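GGDEF and EAL domain-containing protein (Vibrio cholerae O1 str. 2010EL-1786, PDB 6PWJ) probably works as a cyclic di-GMP-responsive signalling protein, coupling a GGDEF domain to an EAL domain, both with degenerate signature motifs. Local coordinates at residues Y31-S36 / D357-H362; R16-P21 / E367-T372; Q51-K56 / N134-V139; D76-S81 / I117-D122. All coordinates share one frame; numbering follows the deposited sequence.

Contact 1 (Y31-S36 / D357-H362)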
# COMPACT_ATOMS: atom_id res chain seq x y z
N TYR A 31 -12.61 -1.49 -4.12
CA TYR A 31 -12.60 -2.60 -3.17
C TYR A 31 -12.16 -3.89 -3.84
O TYR A 31 -11.41 -4.68 -3.25
CB TYR A 31 -13.99 -2.75 -2.54
CG TYR A 31 -14.12 -3.93 -1.61
CD1 TYR A 31 -13.63 -3.87 -0.31
CD2 TYR A 31 -14.75 -5.10 -2.02
CE1 TYR A 31 -13.75 -4.95 0.55
CE2 TYR A 31 -14.88 -6.18 -1.16
CZ TYR A 31 -14.38 -6.10 0.12
OH TYR A 31 -14.51 -7.17 0.97
N MET A 32 -12.61 -4.13 -5.07
CA MET A 32 -12.23 -5.35 -5.78
C MET A 32 -10.74 -5.36 -6.10
O MET A 32 -10.08 -6.39 -5.96
CB MET A 32 -13.06 -5.49 -7.05
CG MET A 32 -13.27 -6.93 -7.49
SD MET A 32 -14.10 -7.90 -6.22
CE MET A 32 -15.54 -6.90 -5.90
N SER A 33 -10.21 -4.23 -6.55
CA SER A 33 -8.78 -4.15 -6.86
C SER A 33 -7.94 -4.24 -5.60
O SER A 33 -6.93 -4.97 -5.57
CB SER A 33 -8.48 -2.86 -7.63
OG SER A 33 -7.10 -2.77 -7.94
N GLN A 34 -8.32 -3.52 -4.55
CA GLN A 34 -7.58 -3.57 -3.30
C GLN A 34 -7.53 -4.99 -2.75
O GLN A 34 -6.48 -5.44 -2.26
CB GLN A 34 -8.20 -2.63 -2.27
CG GLN A 34 -8.11 -1.16 -2.64
CD GLN A 34 -6.70 -0.62 -2.53
OE1 GLN A 34 -6.20 -0.38 -1.44
NE2 GLN A 34 -6.05 -0.43 -3.68
N LEU A 35 -8.64 -5.72 -2.83
CA LEU A 35 -8.69 -7.06 -2.26
C LEU A 35 -7.76 -8.00 -3.01
O LEU A 35 -7.04 -8.80 -2.39
CB LEU A 35 -10.13 -7.59 -2.29
CG LEU A 35 -10.45 -8.73 -1.32
CD1 LEU A 35 -10.27 -8.27 0.11
CD2 LEU A 35 -11.86 -9.25 -1.55
N SER A 36 -7.75 -7.93 -4.34
CA SER A 36 -6.91 -8.83 -5.12
C SER A 36 -5.43 -8.57 -4.88
O SER A 36 -4.64 -9.51 -4.78
CB SER A 36 -7.24 -8.69 -6.61
OG SER A 36 -8.58 -9.07 -6.88
N ASP A 357 1.06 2.86 -7.78
CA ASP A 357 0.48 1.89 -6.87
C ASP A 357 -0.24 0.79 -7.65
O ASP A 357 -0.67 0.97 -8.79
CB ASP A 357 -0.49 2.57 -5.91
CG ASP A 357 -1.12 1.61 -4.92
OD1 ASP A 357 -0.44 1.22 -3.95
OD2 ASP A 357 -2.29 1.23 -5.12
N TYR A 358 -0.38 -0.37 -7.00
CA TYR A 358 -1.05 -1.51 -7.62
C TYR A 358 -2.43 -1.14 -8.14
O TYR A 358 -2.89 -1.71 -9.14
CB TYR A 358 -1.15 -2.65 -6.61
CG TYR A 358 -1.86 -3.89 -7.11
CD1 TYR A 358 -3.25 -3.98 -7.07
CD2 TYR A 358 -1.15 -4.98 -7.59
CE1 TYR A 358 -3.90 -5.11 -7.52
CE2 TYR A 358 -1.79 -6.11 -8.03
CZ TYR A 358 -3.17 -6.18 -8.00
OH TYR A 358 -3.81 -7.31 -8.44
N LEU A 359 -3.11 -0.19 -7.49
CA LEU A 359 -4.50 0.10 -7.83
C LEU A 359 -4.64 0.58 -9.27
O LEU A 359 -5.55 0.15 -9.98
CB LEU A 359 -5.06 1.15 -6.87
CG LEU A 359 -6.49 1.63 -7.14
CD1 LEU A 359 -7.49 0.50 -6.95
CD2 LEU A 359 -6.83 2.82 -6.26
N PHE A 360 -3.74 1.45 -9.72
CA PHE A 360 -3.86 2.09 -11.02
C PHE A 360 -3.21 1.30 -12.13
O PHE A 360 -3.15 1.78 -13.27
CB PHE A 360 -3.26 3.50 -10.96
CG PHE A 360 -3.66 4.28 -9.75
CD1 PHE A 360 -4.88 4.94 -9.71
CD2 PHE A 360 -2.83 4.34 -8.64
CE1 PHE A 360 -5.25 5.66 -8.59
CE2 PHE A 360 -3.21 5.06 -7.52
CZ PHE A 360 -4.42 5.72 -7.50
N THR A 361 -2.71 0.10 -11.84
CA THR A 361 -2.02 -0.72 -12.83
C THR A 361 -2.68 -2.05 -13.11
O THR A 361 -2.44 -2.63 -14.18
CB THR A 361 -0.57 -0.97 -12.39
OG1 THR A 361 0.20 0.24 -12.55
CG2 THR A 361 0.06 -2.07 -13.22
N HIS A 362 -3.52 -2.56 -12.21
CA HIS A 362 -4.15 -3.86 -12.38
C HIS A 362 -5.66 -3.72 -12.39
O HIS A 362 -6.23 -2.74 -11.90
CB HIS A 362 -3.73 -4.83 -11.26
CG HIS A 362 -2.25 -5.02 -11.16
ND1 HIS A 362 -1.41 -4.07 -10.60
CD2 HIS A 362 -1.45 -6.04 -11.55
CE1 HIS A 362 -0.16 -4.50 -10.65
NE2 HIS A 362 -0.16 -5.70 -11.22
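S33 and Q34 on helix 28-41 of the GGDEF domain lean against Y358 and L359 of the EAL domain, in the loop that leaves strand 353-356; this is an interdomain contact made by van der Waals touches, polar and apolar atoms meeting between a helix flank and a loop. S33 and L359, whose CA atoms are the nearest across the contact, carry it together with Y358. With CG anti to the backbone N (chi1 176°), the leucine swings its CD1 branch onto S33, 3.4 Å from the OG of that serine. The Q34 chain folds back at chi2 (-71°) and crosses the leucine obliquely, laying its amide NE2 3.7 Å from L359 CB. Here NE2 meets carbon atoms of L359, a van der Waals contact, while OE1 is bonded to S88. Y358 covers the next part of the helix: its CE1 lies 3.6 Å from S33 O, and its hydroxyl reaches past S36 to bond H363.

The loop owes its shape to bonds of its own. D357 OD2 accepts from L359 N, two residues on, at 2.9 Å, an Asx turn. Farther along, H362 ND1 donates to Y358 O at 3.1 Å, in the carbonyl plane and on a lone pair. The backbone N atoms of T361 and H362 bond the same oxygen. The imidazole is thereby set with one face over Y358 CE2, while its NE2 is held by R391 O. Strand 353-356, which this loop follows, is one of the parallel strands of the barrel-like EAL fold, and the side chain of D357 comes within about 9 Å of a bound magnesium ion.

Contact 2 (R16-P21 / E367-T372)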
# COMPACT_ATOMS: atom_id res chain seq x y z
N ARG A 16 -13.31 9.97 -10.04
CA ARG A 16 -14.48 9.43 -10.72
C ARG A 16 -14.36 7.94 -10.97
O ARG A 16 -15.37 7.24 -11.06
CB ARG A 16 -14.70 10.17 -12.04
CG ARG A 16 -15.94 9.75 -12.81
CD ARG A 16 -17.21 10.18 -12.09
NE ARG A 16 -18.41 9.96 -12.90
CZ ARG A 16 -18.90 10.85 -13.76
NH1 ARG A 16 -18.31 12.03 -13.91
NH2 ARG A 16 -19.99 10.56 -14.46
N ALA A 17 -13.13 7.42 -11.06
CA ALA A 17 -12.93 6.03 -11.42
C ALA A 17 -12.85 5.10 -10.22
O ALA A 17 -13.17 3.91 -10.35
CB ALA A 17 -11.64 5.88 -12.25
N TYR A 18 -12.45 5.60 -9.05
CA TYR A 18 -12.20 4.73 -7.91
C TYR A 18 -12.91 5.14 -6.63
O TYR A 18 -12.83 4.40 -5.64
CB TYR A 18 -10.69 4.64 -7.63
CG TYR A 18 -9.90 4.00 -8.75
CD1 TYR A 18 -9.16 4.77 -9.63
CD2 TYR A 18 -9.89 2.62 -8.92
CE1 TYR A 18 -8.44 4.19 -10.66
CE2 TYR A 18 -9.17 2.03 -9.94
CZ TYR A 18 -8.45 2.82 -10.81
OH TYR A 18 -7.73 2.24 -11.83
N LEU A 19 -13.60 6.28 -6.61
CA LEU A 19 -14.26 6.76 -5.40
C LEU A 19 -15.76 6.84 -5.60
O LEU A 19 -16.24 7.20 -6.68
CB LEU A 19 -13.72 8.14 -5.00
CG LEU A 19 -12.27 8.17 -4.50
CD1 LEU A 19 -11.92 9.56 -3.98
CD2 LEU A 19 -12.05 7.12 -3.43
N ASP A 20 -16.50 6.49 -4.55
CA ASP A 20 -17.96 6.59 -4.57
C ASP A 20 -18.37 8.04 -4.38
O ASP A 20 -17.95 8.68 -3.41
CB ASP A 20 -18.57 5.72 -3.48
CG ASP A 20 -20.07 5.88 -3.38
OD1 ASP A 20 -20.77 5.48 -4.34
OD2 ASP A 20 -20.55 6.39 -2.35
N PRO A 21 -19.18 8.60 -5.28
CA PRO A 21 -19.50 10.04 -5.18
C PRO A 21 -20.09 10.44 -3.84
O PRO A 21 -19.62 11.40 -3.22
CB PRO A 21 -20.49 10.25 -6.33
CG PRO A 21 -20.16 9.18 -7.32
CD PRO A 21 -19.76 7.99 -6.49
N GLU A 367 -13.80 1.71 -18.34
CA GLU A 367 -13.31 2.74 -19.26
C GLU A 367 -12.48 3.79 -18.52
O GLU A 367 -11.40 4.18 -18.99
CB GLU A 367 -14.49 3.39 -19.98
CG GLU A 367 -15.41 2.41 -20.68
CD GLU A 367 -14.76 1.78 -21.90
OE1 GLU A 367 -13.85 2.41 -22.48
OE2 GLU A 367 -15.16 0.66 -22.27
N ARG A 368 -12.97 4.26 -17.38
CA ARG A 368 -12.34 5.38 -16.69
C ARG A 368 -11.03 5.00 -16.01
O ARG A 368 -10.21 5.88 -15.74
CB ARG A 368 -13.30 5.98 -15.67
CG ARG A 368 -14.65 6.36 -16.26
CD ARG A 368 -15.61 6.84 -15.18
NE ARG A 368 -16.92 7.19 -15.73
CZ ARG A 368 -17.22 8.39 -16.23
NH1 ARG A 368 -16.31 9.35 -16.23
NH2 ARG A 368 -18.43 8.62 -16.71
N GLN A 369 -10.82 3.71 -15.73
CA GLN A 369 -9.57 3.30 -15.09
C GLN A 369 -8.38 3.54 -16.00
O GLN A 369 -7.31 3.95 -15.53
CB GLN A 369 -9.65 1.83 -14.69
CG GLN A 369 -10.69 1.52 -13.63
CD GLN A 369 -10.72 0.05 -13.27
OE1 GLN A 369 -11.68 -0.66 -13.59
NE2 GLN A 369 -9.68 -0.42 -12.60
N LYS A 370 -8.54 3.30 -17.30
CA LYS A 370 -7.43 3.50 -18.23
C LYS A 370 -7.09 4.98 -18.37
O LYS A 370 -5.91 5.35 -18.42
CB LYS A 370 -7.78 2.89 -19.59
CG LYS A 370 -8.28 1.46 -19.50
CD LYS A 370 -8.65 0.90 -20.87
CE LYS A 370 -9.28 -0.47 -20.75
NZ LYS A 370 -9.61 -1.05 -22.08
N PHE A 371 -8.11 5.84 -18.43
CA PHE A 371 -7.86 7.27 -18.47
C PHE A 371 -7.09 7.73 -17.24
O PHE A 371 -6.15 8.53 -17.34
CB PHE A 371 -9.18 8.03 -18.59
CG PHE A 371 -10.00 7.65 -19.79
CD1 PHE A 371 -9.38 7.33 -20.99
CD2 PHE A 371 -11.38 7.62 -19.72
CE1 PHE A 371 -10.13 6.98 -22.10
CE2 PHE A 371 -12.13 7.27 -20.83
CZ PHE A 371 -11.51 6.95 -22.01
N THR A 372 -7.48 7.23 -16.06
CA THR A 372 -6.77 7.60 -14.84
C THR A 372 -5.30 7.20 -14.91
O THR A 372 -4.42 7.96 -14.48
CB THR A 372 -7.44 6.94 -13.63
OG1 THR A 372 -8.82 7.31 -13.59
CG2 THR A 372 -6.76 7.38 -12.34
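The guanidinium groups of R16 and R368 lie flat on one another, centres 3.9 Å apart and planes at 19°, with R16 NE over the centre of the R368 group. Two like charges thus meet face to face; both side chains are exposed, and solvent probably screens them. R368 reaches the stack through a chain extended from CG to NE (chi2 175°), whereas R16 bends at its chi2.

The other flat group, the Y18 ring, takes T372 CG2 at its edge, 4.0 Å from CE1. The amide of Q369 stands almost upright to this ring, at 82°, and its NE2 makes only a weak bond of 3.4 Å to Y18 OH; the firmer partner of NE2 is H363 O.

Between these two pairings sits A17, whose CB rests 3.4 Å from T372 OG1. That hydroxyl turns back into its own helix and donates to R368 O at 2.9 Å, while T372 N reaches the same oxygen from the opposite face of its plane.

The end of helix 3-18, on the GGDEF side of the chain, is in this way laid against the start of helix 367-381 of the EAL domain, with F360, from the loop after strand 353-356, meeting the Y18 ring edge-to-face.

Contact 3 (Q51-K56 / N134-V139)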
# COMPACT_ATOMS: atom_id res chain seq x y z
N GLN A 51 -22.95 -4.36 6.77
CA GLN A 51 -24.27 -4.26 6.14
C GLN A 51 -25.11 -3.29 6.96
O GLN A 51 -25.69 -3.67 7.98
CB GLN A 51 -24.93 -5.63 6.03
CG GLN A 51 -24.35 -6.52 4.94
CD GLN A 51 -25.18 -7.76 4.71
OE1 GLN A 51 -25.90 -8.21 5.60
NE2 GLN A 51 -25.07 -8.33 3.51
N ALA A 52 -25.16 -2.03 6.51
CA ALA A 52 -25.93 -1.00 7.20
C ALA A 52 -27.40 -1.15 6.82
O ALA A 52 -27.93 -0.49 5.92
CB ALA A 52 -25.40 0.39 6.85
N GLU A 53 -28.08 -2.05 7.54
CA GLU A 53 -29.50 -2.27 7.29
C GLU A 53 -30.31 -1.00 7.50
O GLU A 53 -31.30 -0.77 6.79
CB GLU A 53 -30.02 -3.39 8.19
CG GLU A 53 -29.38 -4.75 7.94
CD GLU A 53 -29.92 -5.43 6.69
OE1 GLU A 53 -31.05 -5.10 6.27
OE2 GLU A 53 -29.22 -6.30 6.13
N PHE A 54 -29.91 -0.16 8.46
CA PHE A 54 -30.65 1.07 8.70
C PHE A 54 -30.54 2.03 7.52
O PHE A 54 -31.47 2.81 7.27
CB PHE A 54 -30.15 1.74 9.98
CG PHE A 54 -28.80 2.40 9.85
CD1 PHE A 54 -27.64 1.64 9.86
CD2 PHE A 54 -28.70 3.77 9.73
CE1 PHE A 54 -26.40 2.24 9.74
CE2 PHE A 54 -27.46 4.38 9.61
CZ PHE A 54 -26.31 3.61 9.62
N ILE A 55 -29.43 1.99 6.78
CA ILE A 55 -29.32 2.79 5.57
C ILE A 55 -30.23 2.22 4.48
O ILE A 55 -30.83 2.98 3.71
CB ILE A 55 -27.86 2.86 5.10
CG1 ILE A 55 -27.04 3.76 6.04
CG2 ILE A 55 -27.78 3.36 3.67
CD1 ILE A 55 -25.58 3.89 5.66
N LYS A 56 -30.33 0.89 4.40
CA LYS A 56 -31.23 0.29 3.43
C LYS A 56 -32.67 0.71 3.67
O LYS A 56 -33.42 0.99 2.73
CB LYS A 56 -31.11 -1.24 3.47
CG LYS A 56 -31.89 -1.96 2.39
CD LYS A 56 -32.26 -3.37 2.81
CE LYS A 56 -31.04 -4.17 3.23
NZ LYS A 56 -31.41 -5.54 3.67
N ASN A 134 -30.45 -2.52 12.48
CA ASN A 134 -29.46 -1.47 12.29
C ASN A 134 -28.28 -1.90 11.44
O ASN A 134 -27.82 -1.13 10.60
CB ASN A 134 -28.95 -0.97 13.65
CG ASN A 134 -28.44 -2.08 14.54
OD1 ASN A 134 -28.08 -3.16 14.06
ND2 ASN A 134 -28.42 -1.83 15.84
N LEU A 135 -27.77 -3.12 11.61
CA LEU A 135 -26.58 -3.52 10.86
C LEU A 135 -26.31 -5.00 11.08
O LEU A 135 -26.85 -5.63 11.99
CB LEU A 135 -25.37 -2.68 11.26
CG LEU A 135 -24.87 -2.93 12.69
CD1 LEU A 135 -23.77 -3.98 12.72
CD2 LEU A 135 -24.40 -1.63 13.34
N SER A 136 -25.45 -5.54 10.22
CA SER A 136 -24.88 -6.88 10.37
C SER A 136 -23.43 -6.80 9.95
O SER A 136 -23.13 -6.37 8.83
CB SER A 136 -25.65 -7.91 9.53
OG SER A 136 -27.02 -7.96 9.89
N LEU A 137 -22.52 -7.20 10.84
CA LEU A 137 -21.09 -7.03 10.63
C LEU A 137 -20.41 -8.39 10.56
O LEU A 137 -20.52 -9.19 11.49
CB LEU A 137 -20.47 -6.17 11.74
CG LEU A 137 -18.97 -5.93 11.65
CD1 LEU A 137 -18.62 -5.20 10.36
CD2 LEU A 137 -18.48 -5.14 12.86
N GLY A 138 -19.69 -8.63 9.47
CA GLY A 138 -18.90 -9.84 9.32
C GLY A 138 -17.42 -9.55 9.24
O GLY A 138 -16.98 -8.80 8.37
N VAL A 139 -16.64 -10.14 10.14
CA VAL A 139 -15.20 -9.91 10.21
C VAL A 139 -14.49 -11.23 9.95
O VAL A 139 -14.87 -12.27 10.50
CB VAL A 139 -14.77 -9.33 11.57
CG1 VAL A 139 -13.27 -9.12 11.61
CG2 VAL A 139 -15.51 -8.02 11.84
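Q51 O takes three contacts of unequal strength. S136 N donates to it at 2.9 Å, L135 CA adds a CA-H...O contact at 3.0 Å, and E53 N bonds it weakly as A52 turns the chain through an inverse gamma turn. The return bond, from Q51 N to S136 O, is also 2.9 Å long and fairly straight at 162°. Q51 and S136 therefore form an antiparallel hydrogen-bonded pair, the one bridge between these segments.

Their side chains share a face of the sheet. Q51, extended beyond CG, brings its OE1 to 3.9 Å from S136 CB, while its NE2 is bonded to E96. Beyond the pair, A52 takes the N-cap position and helix 53-61 begins. A salt bridge of 2.7 Å from K56 NZ to E53 OE1 spans its first turn.

The pairing joins strands 45-51 and 136-142 in the five-stranded GGDEF sheet. On the face carrying Q51 and S136, both touch K163 of helix 148-164. L135 packs on I117 and V120 of helix 106-121, and F54 touches V120 of that helix and M70 of helix 64-81.

Contact 4 (D76-S81 / I117-D122)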
# COMPACT_ATOMS: atom_id res chain seq x y z
N ASP A 76 -17.89 9.35 6.57
CA ASP A 76 -16.99 10.26 7.25
C ASP A 76 -16.66 9.76 8.65
O ASP A 76 -15.52 9.90 9.12
CB ASP A 76 -17.60 11.66 7.32
CG ASP A 76 -17.71 12.31 5.95
OD1 ASP A 76 -17.02 11.85 5.01
OD2 ASP A 76 -18.47 13.29 5.82
N ARG A 77 -17.64 9.17 9.34
CA ARG A 77 -17.40 8.64 10.67
C ARG A 77 -16.38 7.51 10.63
O ARG A 77 -15.39 7.52 11.38
CB ARG A 77 -18.71 8.15 11.29
CG ARG A 77 -18.71 8.07 12.80
CD ARG A 77 -19.04 9.42 13.43
NE ARG A 77 -20.28 9.98 12.90
CZ ARG A 77 -20.97 10.95 13.48
NH1 ARG A 77 -20.56 11.47 14.63
NH2 ARG A 77 -22.09 11.40 12.93
N LEU A 78 -16.59 6.53 9.75
CA LEU A 78 -15.62 5.45 9.60
C LEU A 78 -14.27 5.99 9.14
O LEU A 78 -13.22 5.58 9.66
CB LEU A 78 -16.14 4.41 8.61
CG LEU A 78 -17.43 3.67 8.96
CD1 LEU A 78 -17.93 2.88 7.76
CD2 LEU A 78 -17.22 2.76 10.16
N LYS A 79 -14.28 6.91 8.18
CA LYS A 79 -13.03 7.45 7.65
C LYS A 79 -12.22 8.16 8.73
O LYS A 79 -10.99 8.17 8.67
CB LYS A 79 -13.33 8.40 6.49
CG LYS A 79 -12.10 8.94 5.77
CD LYS A 79 -11.53 7.93 4.78
CE LYS A 79 -10.41 8.55 3.95
NZ LYS A 79 -9.92 7.64 2.89
N ASN A 80 -12.89 8.75 9.72
CA ASN A 80 -12.21 9.47 10.79
C ASN A 80 -12.01 8.63 12.04
O ASN A 80 -11.07 8.89 12.80
CB ASN A 80 -12.98 10.74 11.16
CG ASN A 80 -12.83 11.84 10.14
OD1 ASN A 80 -11.98 11.77 9.25
ND2 ASN A 80 -13.64 12.88 10.27
N SER A 81 -12.87 7.63 12.27
CA SER A 81 -12.80 6.84 13.50
C SER A 81 -11.88 5.63 13.39
O SER A 81 -11.36 5.18 14.41
CB SER A 81 -14.20 6.38 13.90
OG SER A 81 -14.15 5.62 15.09
N ILE A 117 -18.98 -0.76 15.11
CA ILE A 117 -20.30 -0.75 15.73
C ILE A 117 -20.55 0.57 16.44
O ILE A 117 -21.66 1.12 16.40
CB ILE A 117 -20.44 -1.94 16.70
CG1 ILE A 117 -20.21 -3.26 15.95
CG2 ILE A 117 -21.81 -1.92 17.37
CD1 ILE A 117 -21.16 -3.48 14.79
N THR A 118 -19.51 1.12 17.09
CA THR A 118 -19.67 2.39 17.78
C THR A 118 -19.96 3.52 16.80
O THR A 118 -20.72 4.45 17.12
CB THR A 118 -18.41 2.70 18.60
OG1 THR A 118 -18.31 1.77 19.68
CG2 THR A 118 -18.48 4.11 19.15
N CYS A 119 -19.37 3.46 15.60
CA CYS A 119 -19.67 4.46 14.58
C CYS A 119 -21.16 4.48 14.27
O CYS A 119 -21.78 5.55 14.19
CB CYS A 119 -18.86 4.19 13.32
SG CYS A 119 -17.11 4.65 13.42
N VAL A 120 -21.76 3.30 14.10
CA VAL A 120 -23.18 3.24 13.77
C VAL A 120 -24.03 3.70 14.95
O VAL A 120 -25.07 4.34 14.77
CB VAL A 120 -23.56 1.81 13.33
CG1 VAL A 120 -25.03 1.74 12.95
CG2 VAL A 120 -22.67 1.36 12.18
N ASP A 121 -23.59 3.40 16.18
CA ASP A 121 -24.35 3.82 17.35
C ASP A 121 -24.42 5.34 17.45
O ASP A 121 -25.44 5.89 17.90
CB ASP A 121 -23.74 3.23 18.62
CG ASP A 121 -23.97 1.73 18.74
OD1 ASP A 121 -24.93 1.23 18.12
OD2 ASP A 121 -23.19 1.07 19.45
N ASP A 122 -23.36 6.04 17.04
CA ASP A 122 -23.34 7.49 17.10
C ASP A 122 -24.23 8.14 16.04
O ASP A 122 -24.38 9.36 16.06
CB ASP A 122 -21.91 8.01 16.95
CG ASP A 122 -20.97 7.45 18.00
OD1 ASP A 122 -21.44 7.05 19.09
OD2 ASP A 122 -19.74 7.43 17.75
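Helices 76-81 and 117-121 run at 137° to each other with axes 9.7 Å apart, and they come closest in backbone where R77 faces C119. The cysteine carries the contact. Its SG, placed beside the backbone N and anti to the carbonyl carbon (chi1 -75°), meets R77, L78 and S81, residues spaced to lie on one flank of their helix. L78 sends its CD2 branch across to the sulfur at 3.8 Å, an apolar contact, while the S81 side chain meets it one turn on from R77 along the helix, CB lying 3.4 Å from SG. To the sulfur, R77 offers its CG, 3.8 Å from SG.

The two segments belong to helices 64-81 and 106-121 of the GGDEF domain, an alpha/beta fold of the nucleotide cyclase type. Both helices lead toward strands of the same central sheet: the first comes ahead of the hairpin 88-91 and 96-102, the second ahead of strand 136-142.

Farther out, polar groups come near without bonding. R77, bent at chi2 and chi3, swings its guanidinium alongside the end of the other helix, one face toward D122 O, although NH2 stays 4.4 Å from that oxygen. The carboxylate of D122 is of opposite charge but not in contact, OD2 lying 5.2 Å from R77 NH1. The salt bridge of R77 is made instead within its own helix, to E73.

Contacts 1 and 2 join the two domains, contacts 3 and 4 build one of them. The first pair adjoins through F360, beside L359 of contact 1, so the loop 357-362 and helix 367-381 meet consecutive helices of the amino-terminal half. Contact 2 is buried and contact 1 partly so, but contact 2 ends in exposed arginines. Contacts 3 and 4 also touch, with F54 and L135 on V120 and L135 also on I117. Only contact 3 is built on backbone hydrogen bonds between its segments, as befits paired strands; contact 4, helix on helix, rests on a buried cysteine and is bordered by the partly or fully exposed R77, S81 and D122.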